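Local atomic coordinates of lactate dehydrogenase, adjacent gene encodes predicted malate dehydrogenase (PDB entry 2FN7), a protein that probably interconverts pyruvate and (S)-lactate, using NADH and NAD(+) as the paired redox cofactor. Residues A29-F34 and S59-T64. Numbering follows the deposited sequence.
Sequences ADVVLF and SKVIGT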
# COMPACT_ATOMS: atom_id res chain seq x y z
N ALA A 29 12.24 5.38 -7.48
CA ALA A 29 13.63 5.11 -7.07
C ALA A 29 13.78 3.63 -6.69
O ALA A 29 12.78 2.86 -6.65
CB ALA A 29 13.97 5.92 -5.80
N ASP A 30 15.03 3.25 -6.45
CA ASP A 30 15.22 1.94 -5.89
C ASP A 30 15.10 2.18 -4.39
O ASP A 30 15.33 3.29 -3.85
CB ASP A 30 16.59 1.36 -6.20
CG ASP A 30 16.69 0.84 -7.62
OD1 ASP A 30 15.69 0.47 -8.29
OD2 ASP A 30 17.82 0.77 -8.06
N VAL A 31 14.68 1.14 -3.69
CA VAL A 31 14.45 1.30 -2.29
C VAL A 31 15.28 0.35 -1.43
O VAL A 31 15.42 -0.84 -1.79
CB VAL A 31 12.96 1.00 -1.97
CG1 VAL A 31 12.80 0.96 -0.43
CG2 VAL A 31 12.03 2.07 -2.63
N VAL A 32 15.81 0.85 -0.31
CA VAL A 32 16.51 -0.01 0.63
C VAL A 32 15.72 0.06 1.94
O VAL A 32 15.64 1.09 2.57
CB VAL A 32 17.93 0.43 0.84
CG1 VAL A 32 18.49 -0.29 2.03
CG2 VAL A 32 18.72 0.15 -0.45
N LEU A 33 15.09 -1.04 2.29
CA LEU A 33 14.25 -1.16 3.47
C LEU A 33 15.12 -1.79 4.60
O LEU A 33 15.51 -3.01 4.56
CB LEU A 33 13.08 -1.98 3.03
CG LEU A 33 11.67 -2.11 3.56
CD1 LEU A 33 10.99 -0.73 3.91
CD2 LEU A 33 10.89 -2.87 2.43
N PHE A 34 15.46 -0.93 5.56
CA PHE A 34 16.32 -1.22 6.72
C PHE A 34 15.58 -1.38 8.04
O PHE A 34 14.75 -0.56 8.41
CB PHE A 34 17.33 -0.09 6.89
CG PHE A 34 18.25 -0.25 8.10
CD1 PHE A 34 19.59 -0.78 7.94
CD2 PHE A 34 17.82 0.12 9.37
CE1 PHE A 34 20.47 -0.92 9.07
CE2 PHE A 34 18.68 -0.00 10.51
CZ PHE A 34 20.02 -0.53 10.38
N SER A 59 11.81 -0.88 -10.55
CA SER A 59 12.50 -0.54 -9.30
C SER A 59 12.86 -1.82 -8.57
O SER A 59 12.08 -2.78 -8.52
CB SER A 59 11.61 0.18 -8.29
OG SER A 59 11.36 1.51 -8.66
N LYS A 60 13.99 -1.75 -7.91
CA LYS A 60 14.57 -2.77 -7.06
C LYS A 60 14.28 -2.46 -5.62
O LYS A 60 14.49 -1.32 -5.14
CB LYS A 60 16.09 -2.75 -7.23
CG LYS A 60 16.51 -3.89 -8.17
CD LYS A 60 17.88 -3.61 -8.79
CE LYS A 60 17.97 -4.06 -10.30
NZ LYS A 60 19.06 -3.09 -10.86
N VAL A 61 13.81 -3.46 -4.91
CA VAL A 61 13.49 -3.23 -3.52
C VAL A 61 14.15 -4.37 -2.74
O VAL A 61 13.76 -5.55 -2.96
CB VAL A 61 11.92 -3.28 -3.26
CG1 VAL A 61 11.65 -3.13 -1.74
CG2 VAL A 61 11.16 -2.14 -4.11
N ILE A 62 15.09 -4.04 -1.85
CA ILE A 62 15.72 -5.04 -1.02
C ILE A 62 15.62 -4.69 0.46
O ILE A 62 15.46 -3.49 0.82
CB ILE A 62 17.20 -5.29 -1.39
CG1 ILE A 62 18.02 -4.08 -1.04
CG2 ILE A 62 17.36 -5.61 -2.93
CD1 ILE A 62 18.37 -4.14 0.36
N GLY A 63 15.67 -5.76 1.28
CA GLY A 63 15.59 -5.74 2.74
C GLY A 63 16.96 -5.96 3.35
O GLY A 63 17.72 -6.77 2.86
N THR A 64 17.29 -5.26 4.44
CA THR A 64 18.60 -5.33 5.04
C THR A 64 18.64 -4.91 6.53
O THR A 64 17.67 -4.29 7.06
CB THR A 64 19.56 -4.42 4.28
OG1 THR A 64 20.89 -4.64 4.74
CG2 THR A 64 19.31 -2.97 4.62
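Ala29 O and Ser59 OG lie 2.8 Å apart where the two segments begin to run side by side; Asn27 OD1 lies close to the same hydroxyl. At Asp30 a side chain takes over from the backbone: OD1 accepts the amide of Lys60 at 2.8 Å from N, in a straight bond that arrives from above the carboxylate plane, 46° out of it. With CG beside its own backbone N (chi1 -77°), the carboxylate reaches across to this amide and runs alongside the Lys60 side chain. OD1 also forms a salt bridge to Arg4, while Lys60 NZ stays 4.9 Å from Asp30 OD2.

From Val31 onward the strands are paired in parallel. Val31 N donates to Lys60 O and Val31 O accepts Ile62 N (3.2 Å), so Val31 bridges the residues flanking Val61. Its CB meets Val61 CG2 at 4.2 Å on the face covered by helices 14-25 and 40-55. Val32 turns to the other face, where CG1 packs against Thr64 CG2 (3.8 Å) and more loosely on Ile62 CD1. Leu33 repeats the backbone pattern: its N donates to Ile62 O (2.9 Å), and its O takes a more bent bond from Thr64 N; Leu33 O also receives a CA-H...O contact from Gly63. Leu33 CD2 packs on Val61 CG1, on the same face as Val31, and the side chain touches Ser12 of the glycine-rich loop. The Phe34 ring meets Thr64 CG2 obliquely through CD1 (4.0 Å), stacks with Tyr67 and touches the bound NAD; Thr64 OG1 is hydrogen-bonded to Asp69 OD2 and to the backbone N of Asp66.

Strand 30-34, helix 40-55 and edge strand 61-64 thus form a beta-alpha-beta unit of the NAD-binding Rossmann fold.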